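Long-range contact in putative major capsid protein (Cafeteriavirus-dependent mavirus, PDB 6G44), which probably forms the shell of the virophage particle, as a capsid protein built on a double jelly-roll fold: residues Q352-D364 and K446-P459. Residues are numbered along the deposited sequence; the frame is centred on the assembly and turned at random.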
ATOM      1  N   GLN C 352     -11.248   3.878 -24.593  1.00 12.90           N
ATOM      2  CA  GLN C 352     -12.069   5.024 -24.254  1.00 13.10           C
ATOM      3  C   GLN C 352     -13.487   4.617 -23.869  1.00 13.32           C
ATOM      4  O   GLN C 352     -14.186   3.919 -24.623  1.00 13.20           O
ATOM      5  CB  GLN C 352     -12.143   5.958 -25.450  1.00 14.03           C
ATOM      6  CG  GLN C 352     -12.927   7.229 -25.197  1.00 14.96           C
ATOM      7  CD  GLN C 352     -12.137   8.194 -24.347  1.00 15.64           C
ATOM      8  OE1 GLN C 352     -11.197   8.829 -24.844  1.00 17.35           O
ATOM      9  NE2 GLN C 352     -12.467   8.280 -23.072  1.00 16.72           N
ATOM     10  N   LEU C 353     -13.903   5.070 -22.697  1.00 12.43           N
ATOM     11  CA  LEU C 353     -15.268   4.991 -22.238  1.00 12.92           C
ATOM     12  C   LEU C 353     -15.778   6.418 -22.119  1.00 12.62           C
ATOM     13  O   LEU C 353     -14.998   7.374 -22.104  1.00 15.22           O
ATOM     14  CB  LEU C 353     -15.363   4.307 -20.877  1.00 12.92           C
ATOM     15  CG  LEU C 353     -14.662   2.957 -20.733  1.00 14.17           C
ATOM     16  CD1 LEU C 353     -14.725   2.467 -19.287  1.00 14.35           C
ATOM     17  CD2 LEU C 353     -15.263   1.892 -21.652  1.00 15.66           C
ATOM     18  N   ALA C 354     -17.093   6.555 -22.124  1.00 12.36           N
ATOM     19  CA  ALA C 354     -17.714   7.838 -21.849  1.00 12.27           C
ATOM     20  C   ALA C 354     -17.715   8.133 -20.343  1.00 11.77           C
ATOM     21  O   ALA C 354     -17.634   7.203 -19.520  1.00 11.95           O
ATOM     22  CB  ALA C 354     -19.145   7.875 -22.396  1.00 12.31           C
ATOM     23  N   GLY C 355     -17.846   9.420 -20.000  1.00 11.38           N
ATOM     24  CA  GLY C 355     -18.022   9.828 -18.592  1.00 11.62           C
ATOM     25  C   GLY C 355     -19.504   9.809 -18.279  1.00 11.91           C
ATOM     26  O   GLY C 355     -20.254  10.625 -18.836  1.00 12.39           O
ATOM     27  N   ILE C 356     -19.949   8.909 -17.410  1.00 11.56           N
ATOM     28  CA  ILE C 356     -21.367   8.820 -17.081  1.00 11.78           C
ATOM     29  C   ILE C 356     -21.663   9.842 -15.975  1.00 12.13           C
ATOM     30  O   ILE C 356     -21.066   9.801 -14.904  1.00 12.16           O
ATOM     31  CB  ILE C 356     -21.782   7.403 -16.652  1.00 12.18           C
ATOM     32  CG1 ILE C 356     -21.511   6.417 -17.798  1.00 12.54           C
ATOM     33  CG2 ILE C 356     -23.255   7.380 -16.213  1.00 12.64           C
ATOM     34  CD1 ILE C 356     -21.731   4.976 -17.447  1.00 12.77           C
ATOM     35  N   ILE C 357     -22.628  10.720 -16.241  1.00 12.43           N
ATOM     36  CA  ILE C 357     -23.013  11.795 -15.318  1.00 12.50           C
ATOM     37  C   ILE C 357     -24.399  11.580 -14.717  1.00 13.52           C
ATOM     38  O   ILE C 357     -24.760  12.270 -13.763  1.00 14.86           O
ATOM     39  CB  ILE C 357     -22.936  13.197 -15.994  1.00 13.80           C
ATOM     40  CG1 ILE C 357     -23.942  13.322 -17.136  1.00 14.89           C
ATOM     41  CG2 ILE C 357     -21.511  13.482 -16.484  1.00 14.15           C
ATOM     42  CD1 ILE C 357     -24.118  14.751 -17.620  1.00 15.64           C
ATOM     43  N   GLY C 358     -25.159  10.614 -15.248  1.00 12.35           N
ATOM     44  CA  GLY C 358     -26.469  10.290 -14.717  1.00 12.95           C
ATOM     45  C   GLY C 358     -26.859   8.872 -15.045  1.00 13.16           C
ATOM     46  O   GLY C 358     -26.436   8.330 -16.061  1.00 12.46           O
ATOM     47  N   LEU C 359     -27.615   8.271 -14.135  1.00 14.19           N
ATOM     48  CA  LEU C 359     -28.093   6.919 -14.280  1.00 15.87           C
ATOM     49  C   LEU C 359     -29.513   6.841 -13.768  1.00 16.75           C
ATOM     50  O   LEU C 359     -29.794   7.369 -12.700  1.00 16.99           O
ATOM     51  CB  LEU C 359     -27.169   5.982 -13.485  1.00 17.41           C
ATOM     52  CG  LEU C 359     -27.238   4.503 -13.767  1.00 18.81           C
ATOM     53  CD1 LEU C 359     -26.869   4.179 -15.210  1.00 18.91           C
ATOM     54  CD2 LEU C 359     -26.311   3.778 -12.801  1.00 17.38           C
ATOM     55  N   GLU C 360     -30.407   6.218 -14.534  1.00 16.43           N
ATOM     56  CA  GLU C 360     -31.759   5.921 -14.054  1.00 17.74           C
ATOM     57  C   GLU C 360     -32.082   4.467 -14.375  1.00 16.96           C
ATOM     58  O   GLU C 360     -31.903   4.028 -15.505  1.00 17.50           O
ATOM     59  CB  GLU C 360     -32.790   6.869 -14.681  1.00 19.97           C
ATOM     60  CG  GLU C 360     -32.532   8.329 -14.317  1.00 22.50           C
ATOM     61  CD  GLU C 360     -33.636   9.295 -14.730  1.00 26.23           C
ATOM     62  OE1 GLU C 360     -33.358  10.529 -14.706  1.00 30.28           O
ATOM     63  OE2 GLU C 360     -34.758   8.852 -15.052  1.00 28.38           O
ATOM     64  N   ILE C 361     -32.558   3.749 -13.357  1.00 16.12           N
ATOM     65  CA  ILE C 361     -32.835   2.324 -13.429  1.00 17.17           C
ATOM     66  C   ILE C 361     -34.352   2.091 -13.231  1.00 16.45           C
ATOM     67  O   ILE C 361     -34.948   2.667 -12.348  1.00 16.82           O
ATOM     68  CB  ILE C 361     -32.101   1.521 -12.337  1.00 17.34           C
ATOM     69  CG1 ILE C 361     -30.614   1.893 -12.212  1.00 19.02           C
ATOM     70  CG2 ILE C 361     -32.277   0.018 -12.596  1.00 17.89           C
ATOM     71  CD1 ILE C 361     -29.790   1.589 -13.423  1.00 18.64           C
ATOM     72  N   LYS C 362     -34.935   1.251 -14.086  1.00 18.07           N
ATOM     73  CA  LYS C 362     -36.309   0.742 -13.897  1.00 18.35           C
ATOM     74  C   LYS C 362     -36.194  -0.742 -13.600  1.00 17.01           C
ATOM     75  O   LYS C 362     -35.495  -1.442 -14.319  1.00 17.46           O
ATOM     76  CB  LYS C 362     -37.120   0.959 -15.163  1.00 20.93           C
ATOM     77  CG  LYS C 362     -38.445   0.206 -15.220  1.00 23.14           C
ATOM     78  CD  LYS C 362     -39.202   0.601 -16.487  1.00 26.01           C
ATOM     79  CE  LYS C 362     -40.565  -0.072 -16.576  1.00 28.50           C
ATOM     80  NZ  LYS C 362     -40.464  -1.564 -16.578  1.00 30.41           N
ATOM     81  N   VAL C 363     -36.853  -1.216 -12.542  1.00 17.52           N
ATOM     82  CA  VAL C 363     -36.980  -2.660 -12.297  1.00 17.59           C
ATOM     83  C   VAL C 363     -38.464  -2.922 -12.115  1.00 18.53           C
ATOM     84  O   VAL C 363     -39.056  -2.402 -11.175  1.00 18.98           O
ATOM     85  CB  VAL C 363     -36.201  -3.159 -11.069  1.00 18.04           C
ATOM     86  CG1 VAL C 363     -36.445  -4.655 -10.832  1.00 19.10           C
ATOM     87  CG2 VAL C 363     -34.705  -2.891 -11.227  1.00 18.38           C
ATOM     88  N   ASP C 364     -39.041  -3.733 -13.002  1.00 19.66           N
ATOM     89  CA  ASP C 364     -40.491  -4.019 -12.984  1.00 20.80           C
ATOM     90  C   ASP C 364     -41.249  -2.673 -13.015  1.00 22.87           C
ATOM     91  O   ASP C 364     -40.937  -1.849 -13.872  1.00 22.99           O
ATOM     92  CB  ASP C 364     -40.823  -4.950 -11.801  1.00 20.74           C
ATOM     93  CG  ASP C 364     -40.091  -6.285 -11.875  1.00 20.51           C
ATOM     94  OD1 ASP C 364     -39.657  -6.672 -12.975  1.00 21.31           O
ATOM     95  OD2 ASP C 364     -39.983  -6.966 -10.825  1.00 22.64           O
ATOM     96  N   LYS C 446     -36.759 -15.185  -9.079  1.00 19.61           N
ATOM     97  CA  LYS C 446     -37.889 -14.340  -9.396  1.00 19.33           C
ATOM     98  C   LYS C 446     -37.546 -13.653 -10.706  1.00 18.97           C
ATOM     99  O   LYS C 446     -36.450 -13.077 -10.832  1.00 18.40           O
ATOM    100  CB  LYS C 446     -38.094 -13.293  -8.311  1.00 20.88           C
ATOM    101  CG  LYS C 446     -39.213 -12.316  -8.629  1.00 22.80           C
ATOM    102  CD  LYS C 446     -39.374 -11.208  -7.608  1.00 24.93           C
ATOM    103  CE  LYS C 446     -40.253 -10.110  -8.173  1.00 25.67           C
ATOM    104  NZ  LYS C 446     -41.626 -10.613  -8.525  1.00 27.31           N
ATOM    105  N   SER C 447     -38.466 -13.692 -11.672  1.00 18.92           N
ATOM    106  CA  SER C 447     -38.262 -13.029 -12.951  0.50 18.94           C
ATOM    107  C   SER C 447     -38.413 -11.514 -12.770  1.00 19.22           C
ATOM    108  O   SER C 447     -39.313 -11.051 -12.053  1.00 19.16           O
ATOM    109  CB  SER C 447     -39.262 -13.539 -14.003  0.50 19.58           C
ATOM    110  OG  SER C 447     -39.093 -14.931 -14.230  0.50 19.59           O
ATOM    111  N   ILE C 448     -37.526 -10.757 -13.397  1.00 18.35           N
ATOM    112  CA  ILE C 448     -37.576  -9.296 -13.377  1.00 18.21           C
ATOM    113  C   ILE C 448     -37.338  -8.735 -14.764  1.00 17.93           C
ATOM    114  O   ILE C 448     -36.767  -9.393 -15.639  1.00 19.57           O
ATOM    115  CB  ILE C 448     -36.550  -8.674 -12.386  1.00 18.73           C
ATOM    116  CG1 ILE C 448     -35.104  -9.089 -12.734  1.00 19.21           C
ATOM    117  CG2 ILE C 448     -36.939  -9.042 -10.965  1.00 19.78           C
ATOM    118  CD1 ILE C 448     -34.051  -8.328 -11.938  1.00 19.65           C
ATOM    119  N   ASN C 449     -37.791  -7.501 -14.961  1.00 18.66           N
ATOM    120  CA  ASN C 449     -37.464  -6.740 -16.162  1.00 19.82           C
ATOM    121  C   ASN C 449     -36.746  -5.468 -15.746  1.00 18.79           C
ATOM    122  O   ASN C 449     -37.178  -4.811 -14.816  1.00 20.59           O
ATOM    123  CB  ASN C 449     -38.725  -6.392 -16.947  1.00 22.65           C
ATOM    124  CG  ASN C 449     -39.491  -7.628 -17.395  1.00 26.94           C
ATOM    125  OD1 ASN C 449     -38.935  -8.519 -18.028  1.00 31.89           O
ATOM    126  ND2 ASN C 449     -40.767  -7.681 -17.060  1.00 30.75           N
ATOM    127  N   MET C 450     -35.617  -5.176 -16.392  1.00 16.77           N
ATOM    128  CA  MET C 450     -34.816  -3.986 -16.095  1.00 16.37           C
ATOM    129  C   MET C 450     -34.601  -3.147 -17.354  1.00 15.97           C
ATOM    130  O   MET C 450     -34.381  -3.669 -18.431  1.00 16.08           O
ATOM    131  CB  MET C 450     -33.462  -4.405 -15.506  1.00 17.39           C
ATOM    132  CG  MET C 450     -32.549  -3.229 -15.140  1.00 17.49           C
ATOM    133  SD  MET C 450     -30.891  -3.705 -14.558  1.00 20.16           S
ATOM    134  CE  MET C 450     -31.293  -4.032 -12.878  1.00 19.64           C
ATOM    135  N   GLN C 451     -34.576  -1.825 -17.169  1.00 15.55           N
ATOM    136  CA  GLN C 451     -34.173  -0.903 -18.196  1.00 16.90           C
ATOM    137  C   GLN C 451     -33.193   0.082 -17.548  1.00 16.16           C
ATOM    138  O   GLN C 451     -33.392   0.495 -16.407  1.00 16.95           O
ATOM    139  CB  GLN C 451     -35.406  -0.164 -18.731  1.00 18.76           C
ATOM    140  CG  GLN C 451     -35.169   0.716 -19.943  1.00 21.34           C
ATOM    141  CD  GLN C 451     -36.474   1.053 -20.660  1.00 24.04           C
ATOM    142  OE1 GLN C 451     -37.432   1.492 -20.031  1.00 28.47           O
ATOM    143  NE2 GLN C 451     -36.515   0.832 -21.965  1.00 25.91           N
ATOM    144  N   VAL C 452     -32.139   0.412 -18.285  1.00 15.09           N
ATOM    145  CA  VAL C 452     -31.089   1.336 -17.812  1.00 14.62           C
ATOM    146  C   VAL C 452     -30.965   2.511 -18.767  1.00 14.21           C
ATOM    147  O   VAL C 452     -30.759   2.311 -19.953  1.00 14.66           O
ATOM    148  CB  VAL C 452     -29.741   0.589 -17.704  1.00 15.48           C
ATOM    149  CG1 VAL C 452     -28.597   1.543 -17.370  1.00 15.67           C
ATOM    150  CG2 VAL C 452     -29.853  -0.509 -16.646  1.00 15.87           C
ATOM    151  N   GLN C 453     -31.063   3.726 -18.223  1.00 14.44           N
ATOM    152  CA  GLN C 453     -30.798   4.969 -18.955  1.00 15.70           C
ATOM    153  C   GLN C 453     -29.477   5.540 -18.420  1.00 14.69           C
ATOM    154  O   GLN C 453     -29.344   5.667 -17.206  1.00 16.79           O
ATOM    155  CB  GLN C 453     -31.926   5.963 -18.701  1.00 16.68           C
ATOM    156  CG  GLN C 453     -31.700   7.341 -19.307  1.00 17.57           C
ATOM    157  CD  GLN C 453     -32.629   8.391 -18.755  1.00 18.82           C
ATOM    158  OE1 GLN C 453     -32.263   9.145 -17.858  1.00 20.90           O
ATOM    159  NE2 GLN C 453     -33.868   8.403 -19.250  1.00 21.91           N
ATOM    160  N   ALA C 454     -28.539   5.848 -19.301  1.00 14.21           N
ATOM    161  CA  ALA C 454     -27.281   6.494 -18.920  1.00 13.48           C
ATOM    162  C   ALA C 454     -27.177   7.820 -19.648  1.00 14.21           C
ATOM    163  O   ALA C 454     -27.394   7.860 -20.859  1.00 14.50           O
ATOM    164  CB  ALA C 454     -26.088   5.631 -19.296  1.00 14.31           C
ATOM    165  N   THR C 455     -26.825   8.873 -18.917  1.00 12.85           N
ATOM    166  CA  THR C 455     -26.497  10.174 -19.478  1.00 14.24           C
ATOM    167  C   THR C 455     -24.981  10.332 -19.374  1.00 13.38           C
ATOM    168  O   THR C 455     -24.401  10.077 -18.295  1.00 13.24           O
ATOM    169  CB  THR C 455     -27.243  11.294 -18.721  1.00 14.78           C
ATOM    170  OG1 THR C 455     -28.657  11.005 -18.689  1.00 15.48           O
ATOM    171  CG2 THR C 455     -27.022  12.632 -19.382  1.00 15.15           C
ATOM    172  N   PHE C 456     -24.341  10.757 -20.448  1.00 13.03           N
ATOM    173  CA  PHE C 456     -22.887  10.713 -20.512  1.00 12.59           C
ATOM    174  C   PHE C 456     -22.306  11.750 -21.429  1.00 13.39           C
ATOM    175  O   PHE C 456     -22.975  12.265 -22.336  1.00 13.87           O
ATOM    176  CB  PHE C 456     -22.409   9.313 -20.924  1.00 12.77           C
ATOM    177  CG  PHE C 456     -22.944   8.859 -22.262  1.00 13.19           C
ATOM    178  CD1 PHE C 456     -24.177   8.214 -22.339  1.00 13.37           C
ATOM    179  CD2 PHE C 456     -22.233   9.088 -23.426  1.00 13.16           C
ATOM    180  CE1 PHE C 456     -24.664   7.792 -23.581  1.00 14.04           C
ATOM    181  CE2 PHE C 456     -22.708   8.660 -24.660  1.00 14.05           C
ATOM    182  CZ  PHE C 456     -23.940   8.036 -24.721  1.00 13.90           C
ATOM    183  N   VAL C 457     -21.034  12.033 -21.192  1.00 12.46           N
ATOM    184  CA  VAL C 457     -20.261  12.958 -22.022  1.00 12.92           C
ATOM    185  C   VAL C 457     -19.130  12.214 -22.745  1.00 13.69           C
ATOM    186  O   VAL C 457     -18.563  11.232 -22.232  1.00 14.11           O
ATOM    187  CB  VAL C 457     -19.685  14.133 -21.199  1.00 13.06           C
ATOM    188  CG1 VAL C 457     -20.795  14.997 -20.626  1.00 14.00           C
ATOM    189  CG2 VAL C 457     -18.756  13.655 -20.080  1.00 13.88           C
ATOM    190  N   THR C 458     -18.801  12.705 -23.938  1.00 13.42           N
ATOM    191  CA  THR C 458     -17.848  12.047 -24.825  1.00 14.10           C
ATOM    192  C   THR C 458     -16.734  13.017 -25.213  1.00 14.57           C
ATOM    193  O   THR C 458     -16.930  14.247 -25.195  1.00 13.93           O
ATOM    194  CB  THR C 458     -18.563  11.559 -26.091  1.00 15.25           C
ATOM    195  OG1 THR C 458     -19.204  12.683 -26.693  1.00 15.96           O
ATOM    196  CG2 THR C 458     -19.608  10.495 -25.767  1.00 15.51           C
ATOM    197  N   PRO C 459     -15.553  12.498 -25.556  1.00 15.11           N
ATOM    198  CA  PRO C 459     -14.396  13.350 -25.815  1.00 15.77           C
ATOM    199  C   PRO C 459     -14.241  13.913 -27.228  1.00 16.97           C
ATOM    200  O   PRO C 459     -13.252  14.616 -27.477  1.00 17.77           O
ATOM    201  CB  PRO C 459     -13.241  12.426 -25.485  1.00 16.36           C
ATOM    202  CG  PRO C 459     -13.732  11.096 -25.930  1.00 17.09           C
ATOM    203  CD  PRO C 459     -15.170  11.070 -25.529  1.00 16.41           C
TER
HETATM  204  O   HOH W   1     -34.638   3.494 -16.764  1.00 29.95           O
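Leu359 CD1 meets Val452 CG1 at 3.8 Å, and Ile361 CD1 lies 3.8 Å from Val452 CG2, the latter two side chains running side by side. Strands 355-363 and 448-457 pair antiparallel here. Buried Leu359, Ile361, Val363, Met450 and Val452 pack against one another on one face of the pair. Met450 leaves with CG anti to its backbone N (chi1 -179°), then bends at chi3, which brings CE within 4.0 Å of Val363 CG2.

The other face is more polar. Here Glu360 and Gln453 lie alongside each other and point the same way, with carboxylate and amide planes 44° apart. Gln453 OE1 is 3.4 Å from Glu360 CD, a contact without a hydrogen bond. A water donates to both Glu360 O and Gln451 O.

Backbone bonds set this register, with Glu360 and Gln453 each donating N-H to the other's carbonyl. A classic beta bulge shifts it by one residue: Ile357 and Gly358 both face Thr455. Thr455 O takes Ile357 N at 2.8 Å and Gly358 N at 3.2 Å. Ile357 CG1 crosses Thr455 at a slant, 3.9 Å from Thr455 CG2. At the far end, Asp364 N binds Asn449 O, and Asp364 OD1 receives Asn449 N at 2.8 Å, nearly along the C-O axis. The side chain thus continues the pairing where strand 355-363 has ended. Lys362 NZ reaches forward in the chain and hydrogen-bonds Asp364 O.

These are the two central strands of a four-stranded antiparallel sheet within the V20 C-terminal family region. Strand 319-328 flanks 448-457, where Thr323 O accepts from Gln451 NE2; strand 366-369 flanks 355-363. Beneath the apolar face, Met450 touches Phe335 of strand 334-341 and Val452 touches Val472 of strand 464-482, consistent with two packed sheets of a jelly roll.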